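Side-chain contacts in single domain haemoglobin (Campylobacter jejuni, PDB 2WY4), which binds heme and probably oxygen, here holds cyanide in its heme pocket, and may take part in nitric oxide detoxification: residues Thr24-Lys29 with Lys106-Pro111; Tyr28-Asn33 with Gly98-Lys103. All coordinates share one frame; numbering follows the deposited sequence.

Interactions 1 and 2 are successive parts of one helix-helix interface, between helix 4-34 and helix 94-109, with centres about 8 Å apart. Because the helices run in roughly opposite senses, moving forward from residues 24-29 to 28-33 means moving back from 106-111 to 98-103. Interaction 1 is the polar, surface end and interaction 2 the buried end nearer the heme. They join through Asn107 ND2 and Ile30 CD1, 3.8 Å apart, and through the Phe27 ring, whose CD1 lies 3.4 Å from Leu101 N. Both include Tyr28, which turns from the interface to the bound cyanide; Met31 of interaction 2 also approaches the heme, its side chain about 5 Å away.

Interaction 1 (Thr24-Lys29 with Lys106-Pro111); sequences TNEFYK and KNLLNP. With CYN (cyanide ion), chain C.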
ATOM      1  N   THR A  24       5.929  -1.545   6.894  1.00 11.51           N
ATOM      2  CA  THR A  24       5.621  -0.196   6.492  1.00 11.51           C
ATOM      3  C   THR A  24       6.609   0.812   7.056  1.00 11.90           C
ATOM      4  O   THR A  24       6.850   1.838   6.450  1.00 12.11           O
ATOM      5  CB  THR A  24       4.187   0.194   6.753  1.00 11.40           C
ATOM      6  OG1 THR A  24       3.913   0.043   8.153  1.00 13.02           O
ATOM      7  CG2 THR A  24       3.251  -0.754   6.023  1.00 11.82           C
ATOM      8  N   ASN A  25       7.192   0.537   8.211  1.00 13.55           N
ATOM      9  CA  ASN A  25       8.275   1.389   8.673  1.00 13.61           C
ATOM     10  C   ASN A  25       9.377   1.416   7.617  1.00 13.45           C
ATOM     11  O   ASN A  25       9.896   2.468   7.302  1.00 14.40           O
ATOM     12  CB  ASN A  25       8.853   0.892   9.989  1.00 14.67           C
ATOM     13  CG  ASN A  25       8.073   1.315  11.160  1.00 15.91           C
ATOM     14  OD1 ASN A  25       7.311   2.274  11.111  1.00 18.69           O
ATOM     15  ND2 ASN A  25       8.278   0.597  12.247  1.00 17.99           N
ATOM     16  N   GLU A  26       9.719   0.254   7.067  1.00 13.81           N
ATOM     17  CA  GLU A  26      10.746   0.157   6.020  1.00 14.23           C
ATOM     18  C   GLU A  26      10.305   0.876   4.740  1.00 12.65           C
ATOM     19  O   GLU A  26      11.078   1.618   4.155  1.00 13.49           O
ATOM     20  CB  GLU A  26      11.123  -1.310   5.781  1.00 13.37           C
ATOM     21  CG  GLU A  26      12.175  -1.523   4.690  1.00 14.72           C
ATOM     22  CD  GLU A  26      13.574  -1.183   5.120  1.00 17.59           C
ATOM     23  OE1 GLU A  26      13.799  -0.911   6.303  1.00 18.27           O
ATOM     24  OE2 GLU A  26      14.478  -1.236   4.250  1.00 20.80           O
ATOM     25  N   PHE A  27       9.047   0.717   4.360  1.00 12.26           N
ATOM     26  CA  PHE A  27       8.497   1.430   3.216  1.00 12.23           C
ATOM     27  C   PHE A  27       8.661   2.944   3.378  1.00 11.91           C
ATOM     28  O   PHE A  27       9.148   3.601   2.446  1.00 13.49           O
ATOM     29  CB  PHE A  27       7.017   1.086   3.050  1.00 11.47           C
ATOM     30  CG  PHE A  27       6.246   2.014   2.160  1.00 12.30           C
ATOM     31  CD1 PHE A  27       6.261   1.870   0.788  1.00 12.45           C
ATOM     32  CD2 PHE A  27       5.477   3.018   2.708  1.00 12.20           C
ATOM     33  CE1 PHE A  27       5.538   2.688   0.034  1.00 12.66           C
ATOM     34  CE2 PHE A  27       4.738   3.835   1.947  1.00 12.33           C
ATOM     35  CZ  PHE A  27       4.809   3.700   0.576  1.00 11.97           C
ATOM     36  N   TYR A  28       8.273   3.525   4.525  1.00 12.69           N
ATOM     37  CA  TYR A  28       8.408   4.963   4.668  1.00 11.92           C
ATOM     38  C   TYR A  28       9.859   5.417   4.716  1.00 12.46           C
ATOM     39  O   TYR A  28      10.169   6.485   4.238  1.00 12.58           O
ATOM     40  CB  TYR A  28       7.650   5.488   5.911  1.00 11.34           C
ATOM     41  CG  TYR A  28       6.139   5.464   5.697  1.00 11.59           C
ATOM     42  CD1 TYR A  28       5.562   6.252   4.732  1.00 10.86           C
ATOM     43  CD2 TYR A  28       5.309   4.648   6.444  1.00 11.61           C
ATOM     44  CE1 TYR A  28       4.232   6.235   4.487  1.00 11.18           C
ATOM     45  CE2 TYR A  28       3.952   4.643   6.209  1.00 12.18           C
ATOM     46  CZ  TYR A  28       3.414   5.415   5.211  1.00 12.02           C
ATOM     47  OH  TYR A  28       2.053   5.373   4.976  1.00 11.78           O
ATOM     48  N   LYS A  29      10.737   4.618   5.310  1.00 14.03           N
ATOM     49  CA  LYS A  29      12.175   4.922   5.277  1.00 14.93           C
ATOM     50  C   LYS A  29      12.666   5.039   3.824  1.00 15.19           C
ATOM     51  O   LYS A  29      13.318   6.020   3.432  1.00 15.77           O
ATOM     52  CB  LYS A  29      12.969   3.846   6.011  1.00 16.48           C
ATOM     53  CG  LYS A  29      14.480   4.068   6.048  1.00 19.08           C
ATOM     54  CD  LYS A  29      15.206   2.911   6.738  1.00 22.99           C
ATOM     55  CE  LYS A  29      16.721   2.978   6.526  1.00 24.78           C
ATOM     56  NZ  LYS A  29      17.515   2.173   7.520  1.00 28.85           N
ATOM     57  N   LYS A 106      11.052  -6.982  -0.433  1.00 15.15           N
ATOM     58  CA  LYS A 106      12.293  -7.685  -0.715  1.00 16.35           C
ATOM     59  C   LYS A 106      13.237  -7.613   0.480  1.00 16.59           C
ATOM     60  O   LYS A 106      13.819  -8.597   0.863  1.00 17.41           O
ATOM     61  CB  LYS A 106      12.994  -7.102  -1.948  1.00 17.10           C
ATOM     62  CG  LYS A 106      13.645  -8.132  -2.839  1.00 23.78           C
ATOM     63  CD  LYS A 106      14.831  -8.761  -2.197  1.00 28.10           C
ATOM     64  CE  LYS A 106      15.704  -9.428  -3.242  1.00 29.41           C
ATOM     65  NZ  LYS A 106      15.765  -8.588  -4.479  1.00 32.13           N
ATOM     66  N   ASN A 107      13.367  -6.427   1.075  1.00 16.85           N
ATOM     67  CA  ASN A 107      14.288  -6.230   2.211  1.00 17.04           C
ATOM     68  C   ASN A 107      13.916  -7.011   3.440  1.00 17.36           C
ATOM     69  O   ASN A 107      14.778  -7.637   4.067  1.00 17.67           O
ATOM     70  CB  ASN A 107      14.421  -4.763   2.605  1.00 17.53           C
ATOM     71  CG  ASN A 107      15.147  -3.939   1.560  1.00 17.50           C
ATOM     72  OD1 ASN A 107      15.801  -4.484   0.637  1.00 18.34           O
ATOM     73  ND2 ASN A 107      15.130  -2.618   1.750  1.00 19.90           N
ATOM     74  N   LEU A 108      12.637  -6.959   3.810  1.00 17.73           N
ATOM     75  CA  LEU A 108      12.243  -7.546   5.080  1.00 18.49           C
ATOM     76  C   LEU A 108      11.735  -8.965   4.998  1.00 18.86           C
ATOM     77  O   LEU A 108      11.968  -9.751   5.920  1.00 19.04           O
ATOM     78  CB  LEU A 108      11.188  -6.674   5.795  1.00 18.37           C
ATOM     79  CG  LEU A 108      11.515  -5.261   6.268  1.00 23.12           C
ATOM     80  CD1 LEU A 108      10.771  -4.937   7.536  1.00 22.78           C
ATOM     81  CD2 LEU A 108      12.973  -5.017   6.458  1.00 23.74           C
ATOM     82  N   LEU A 109      10.985  -9.311   3.947  1.00 20.19           N
ATOM     83  CA  LEU A 109      10.425 -10.659   3.841  1.00 21.33           C
ATOM     84  C   LEU A 109      11.362 -11.614   3.136  1.00 22.95           C
ATOM     85  O   LEU A 109      11.227 -12.820   3.268  1.00 23.18           O
ATOM     86  CB  LEU A 109       9.072 -10.639   3.115  1.00 21.38           C
ATOM     87  CG  LEU A 109       7.831 -10.402   3.956  1.00 21.87           C
ATOM     88  CD1 LEU A 109       7.834  -8.969   4.413  1.00 23.06           C
ATOM     89  CD2 LEU A 109       6.571 -10.700   3.170  1.00 21.53           C
ATOM     90  N   ASN A 110      12.292 -11.052   2.360  1.00 24.14           N
ATOM     91  CA  ASN A 110      13.232 -11.836   1.560  1.00 25.16           C
ATOM     92  C   ASN A 110      12.509 -13.009   0.895  1.00 24.15           C
ATOM     93  O   ASN A 110      12.875 -14.175   1.058  1.00 24.95           O
ATOM     94  CB  ASN A 110      14.407 -12.304   2.423  1.00 26.72           C
ATOM     95  CG  ASN A 110      15.644 -12.641   1.608  1.00 30.77           C
ATOM     96  OD1 ASN A 110      16.769 -12.676   2.140  1.00 35.39           O
ATOM     97  ND2 ASN A 110      15.452 -12.904   0.326  1.00 33.57           N
ATOM     98  N   PRO A 111      11.466 -12.695   0.138  1.00 22.87           N
ATOM     99  CA  PRO A 111      10.637 -13.725  -0.484  1.00 22.27           C
ATOM    100  C   PRO A 111      11.246 -14.363  -1.728  1.00 20.68           C
ATOM    101  O   PRO A 111      12.237 -13.872  -2.286  1.00 20.92           O
ATOM    102  CB  PRO A 111       9.382 -12.963  -0.889  1.00 23.26           C
ATOM    103  CG  PRO A 111       9.533 -11.632  -0.370  1.00 23.77           C
ATOM    104  CD  PRO A 111      11.013 -11.352  -0.239  1.00 22.61           C
TER
HETATM  105  C   CYN C 151      -0.055   6.140   2.192  1.00 11.63           C
HETATM  106  N   CYN C 151       0.863   5.831   2.803  1.00 14.14           N
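Asn107 ND2 donates a hydrogen bond to Glu26 OE2 at 2.9 Å, moderately bent with an N-H...O angle of 151°. The donor comes to the anti side of that oxygen, somewhat above the carboxylate plane, and the two flat groups are steeply turned, with planes 73° apart. Glu26 leaves its helix with CG anti to the backbone N, then bends at chi2 (76°), which carries the carboxylate across the amide of Asn107. The aliphatic part of the same side chain rests on Leu108: CG lies 4.0 Å from Leu108 CD2, and CB meets Leu108 CG and CD1. One acid thus joins a polar and an apolar contact at the solvent-facing end of the interface. On another side of helix 4-34, the Tyr28 ring has Phe27 CD2 over the centre of one face, 3.7 Å above its plane. Tyr28 OH donates to the cyanide N at 2.5 Å and is also hydrogen-bonded to Gln52 NE2, a second bond that probably helps hold the hydroxyl at the nitrogen end of the ligand. Glu26 also packs on Ala104 of helix 94-109, whose last turn supplies Asn107 and Leu108, while Thr24, Phe27 and Tyr28 lean on Leu56 of helix 51-65.

Interaction 2 (Tyr28-Asn33 with Gly98-Lys103); sequences YKIMFN and GACLLK. With CYN (cyanide ion), chain C.
Helix 28-33 and helix 98-103 run roughly antiparallel at 139°, their axes approaching to 8.8 Å, and draw closest at Met31 and Cys100, whose CA atoms are only 5.7 Å apart. The small side chain of Cys100 at this point is consistent with so near an approach. Cys100 SG, placed beside its own backbone N by chi1 of -65°, reaches the opposing helix at the foot of Met31, 3.6 Å from Met31 CA and 3.7 Å from Met31 CB. The same sulfur touches Ile30 CG2 at 3.8 Å, so that it is shared between two consecutive residues. Ile30 points its CB toward helix 98-103, and its CD1 meets the aliphatic stem of Lys103 at CG, 3.8 Å away. Farther out, the modelled Lys103 CE crowds Ile30 too closely to be reliable, so the long, weak ion pair of Lys103 NZ with Asp34 is uncertain as well. Met31 gives the contact little more than its first carbons: with CG anti to the backbone N (chi1 -173°), the thioether is led off the interface; the side chain packs on Val38, Phe42 and Val97 and lies about 5 Å from the heme. It is about 9 Å from the side chain of His84, the axial ligand of the iron. Phe42 in turn meets the rings of Tyr28 and Phe32. The close crossing corresponds to the packing of the B and G helices of the globin fold, here with one helix, 4-34, lending residues both to the interface and to the distal heme pocket.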
ATOM      1  N   TYR A  28       8.273   3.525   4.525  1.00 12.69           N
ATOM      2  CA  TYR A  28       8.408   4.963   4.668  1.00 11.92           C
ATOM      3  C   TYR A  28       9.859   5.417   4.716  1.00 12.46           C
ATOM      4  O   TYR A  28      10.169   6.485   4.238  1.00 12.58           O
ATOM      5  CB  TYR A  28       7.650   5.488   5.911  1.00 11.34           C
ATOM      6  CG  TYR A  28       6.139   5.464   5.697  1.00 11.59           C
ATOM      7  CD1 TYR A  28       5.562   6.252   4.732  1.00 10.86           C
ATOM      8  CD2 TYR A  28       5.309   4.648   6.444  1.00 11.61           C
ATOM      9  CE1 TYR A  28       4.232   6.235   4.487  1.00 11.18           C
ATOM     10  CE2 TYR A  28       3.952   4.643   6.209  1.00 12.18           C
ATOM     11  CZ  TYR A  28       3.414   5.415   5.211  1.00 12.02           C
ATOM     12  OH  TYR A  28       2.053   5.373   4.976  1.00 11.78           O
ATOM     13  N   LYS A  29      10.737   4.618   5.310  1.00 14.03           N
ATOM     14  CA  LYS A  29      12.175   4.922   5.277  1.00 14.93           C
ATOM     15  C   LYS A  29      12.666   5.039   3.824  1.00 15.19           C
ATOM     16  O   LYS A  29      13.318   6.020   3.432  1.00 15.77           O
ATOM     17  CB  LYS A  29      12.969   3.846   6.011  1.00 16.48           C
ATOM     18  CG  LYS A  29      14.480   4.068   6.048  1.00 19.08           C
ATOM     19  CD  LYS A  29      15.206   2.911   6.738  1.00 22.99           C
ATOM     20  CE  LYS A  29      16.721   2.978   6.526  1.00 24.78           C
ATOM     21  NZ  LYS A  29      17.515   2.173   7.520  1.00 28.85           N
ATOM     22  N   ILE A  30      12.343   4.039   3.026  1.00 15.00           N
ATOM     23  CA  ILE A  30      12.759   4.022   1.614  1.00 15.20           C
ATOM     24  C   ILE A  30      12.146   5.197   0.862  1.00 14.82           C
ATOM     25  O   ILE A  30      12.835   5.925   0.170  1.00 15.31           O
ATOM     26  CB  ILE A  30      12.376   2.695   0.951  1.00 14.98           C
ATOM     27  CG1 ILE A  30      13.231   1.548   1.482  1.00 15.19           C
ATOM     28  CG2 ILE A  30      12.518   2.808  -0.561  1.00 15.13           C
ATOM     29  CD1 ILE A  30      12.652   0.192   1.250  1.00 15.25           C
ATOM     30  N   MET A  31      10.850   5.392   1.008  1.00 13.96           N
ATOM     31  CA  MET A  31      10.205   6.422   0.252  1.00 13.53           C
ATOM     32  C   MET A  31      10.675   7.816   0.618  1.00 14.49           C
ATOM     33  O   MET A  31      10.918   8.628  -0.253  1.00 14.50           O
ATOM     34  CB  MET A  31       8.696   6.342   0.303  1.00 13.88           C
ATOM     35  CG  MET A  31       8.014   7.320  -0.636  1.00 15.62           C
ATOM     36  SD  MET A  31       6.250   7.007  -0.846  1.00 15.51           S
ATOM     37  CE  MET A  31       5.658   7.315   0.810  1.00 15.37           C
ATOM     38  N   PHE A  32      10.816   8.102   1.916  1.00 14.16           N
ATOM     39  CA  PHE A  32      11.259   9.428   2.327  1.00 14.86           C
ATOM     40  C   PHE A  32      12.710   9.678   1.931  1.00 15.31           C
ATOM     41  O   PHE A  32      13.094  10.813   1.655  1.00 17.08           O
ATOM     42  CB  PHE A  32      11.027   9.655   3.814  1.00 15.13           C
ATOM     43  CG  PHE A  32       9.571   9.660   4.201  1.00 15.06           C
ATOM     44  CD1 PHE A  32       8.570   9.902   3.251  1.00 16.03           C
ATOM     45  CD2 PHE A  32       9.207   9.422   5.502  1.00 15.22           C
ATOM     46  CE1 PHE A  32       7.229   9.911   3.614  1.00 15.20           C
ATOM     47  CE2 PHE A  32       7.860   9.440   5.858  1.00 16.31           C
ATOM     48  CZ  PHE A  32       6.891   9.658   4.923  1.00 15.09           C
ATOM     49  N   ASN A  33      13.508   8.627   1.879  1.00 16.20           N
ATOM     50  CA  ASN A  33      14.907   8.759   1.442  1.00 17.25           C
ATOM     51  C   ASN A  33      15.052   8.962  -0.042  1.00 17.77           C
ATOM     52  O   ASN A  33      15.887   9.775  -0.478  1.00 19.30           O
ATOM     53  CB  ASN A  33      15.694   7.498   1.765  1.00 17.30           C
ATOM     54  CG  ASN A  33      17.155   7.637   1.394  1.00 19.96           C
ATOM     55  OD1 ASN A  33      17.891   8.324   2.080  1.00 23.82           O
ATOM     56  ND2 ASN A  33      17.555   7.069   0.253  1.00 23.79           N
ATOM     57  N   GLY A  98       4.602   1.901  -5.277  1.00 13.24           N
ATOM     58  CA  GLY A  98       4.813   0.506  -5.613  1.00 14.24           C
ATOM     59  C   GLY A  98       6.293   0.124  -5.580  1.00 13.82           C
ATOM     60  O   GLY A  98       6.651  -0.943  -5.110  1.00 14.21           O
ATOM     61  N   ALA A  99       7.142   0.981  -6.130  1.00 14.36           N
ATOM     62  CA  ALA A  99       8.559   0.681  -6.137  1.00 13.23           C
ATOM     63  C   ALA A  99       9.098   0.580  -4.704  1.00 12.68           C
ATOM     64  O   ALA A  99       9.839  -0.347  -4.376  1.00 13.86           O
ATOM     65  CB  ALA A  99       9.318   1.723  -6.938  1.00 12.91           C
ATOM     66  N   CYS A 100       8.665   1.496  -3.836  1.00 13.16           N
ATOM     67  CA  CYS A 100       9.172   1.503  -2.479  1.00 13.86           C
ATOM     68  C   CYS A 100       8.586   0.337  -1.670  1.00 12.96           C
ATOM     69  O   CYS A 100       9.280  -0.272  -0.873  1.00 14.27           O
ATOM     70  CB  CYS A 100       8.826   2.814  -1.794  1.00 13.15           C
ATOM     71  SG  CYS A 100       9.634   4.239  -2.543  1.00 15.32           S
ATOM     72  N   LEU A 101       7.319   0.025  -1.897  1.00 12.24           N
ATOM     73  CA  LEU A 101       6.716  -1.097  -1.201  1.00 13.89           C
ATOM     74  C   LEU A 101       7.352  -2.425  -1.612  1.00 13.44           C
ATOM     75  O   LEU A 101       7.666  -3.267  -0.772  1.00 13.01           O
ATOM     76  CB  LEU A 101       5.214  -1.173  -1.448  1.00 14.08           C
ATOM     77  CG  LEU A 101       4.482  -2.312  -0.739  1.00 15.99           C
ATOM     78  CD1 LEU A 101       4.582  -2.157   0.787  1.00 16.39           C
ATOM     79  CD2 LEU A 101       3.050  -2.363  -1.201  1.00 17.70           C
ATOM     80  N   LEU A 102       7.555  -2.633  -2.908  1.00 14.32           N
ATOM     81  CA  LEU A 102       8.178  -3.866  -3.355  1.00 13.12           C
ATOM     82  C   LEU A 102       9.601  -4.007  -2.825  1.00 12.74           C
ATOM     83  O   LEU A 102      10.042  -5.114  -2.461  1.00 13.67           O
ATOM     84  CB  LEU A 102       8.130  -4.016  -4.891  1.00 13.85           C
ATOM     85  CG  LEU A 102       6.867  -4.792  -5.344  1.00 17.60           C
ATOM     86  CD1 LEU A 102       7.001  -6.282  -5.085  1.00 20.15           C
ATOM     87  CD2 LEU A 102       5.565  -4.276  -4.699  1.00 20.42           C
ATOM     88  N   LYS A 103      10.321  -2.899  -2.749  1.00 13.20           N
ATOM     89  CA  LYS A 103      11.644  -2.940  -2.179  1.00 12.82           C
ATOM     90  C   LYS A 103      11.609  -3.288  -0.686  1.00 13.46           C
ATOM     91  O   LYS A 103      12.420  -4.052  -0.210  1.00 14.00           O
ATOM     92  CB  LYS A 103      12.396  -1.628  -2.433  1.00 13.54           C
ATOM     93  CG  LYS A 103      13.765  -1.645  -1.847  1.00 16.04           C
ATOM     94  CD  LYS A 103      14.629  -0.535  -2.380  1.00 23.84           C
ATOM     95  CE  LYS A 103      14.544   0.727  -1.575  1.00 26.93           C
ATOM     96  NZ  LYS A 103      15.858   1.453  -1.622  1.00 25.70           N
TER
HETATM   97  C   CYN C 151      -0.055   6.140   2.192  1.00 11.63           C
HETATM   98  N   CYN C 151       0.863   5.831   2.803  1.00 14.14           N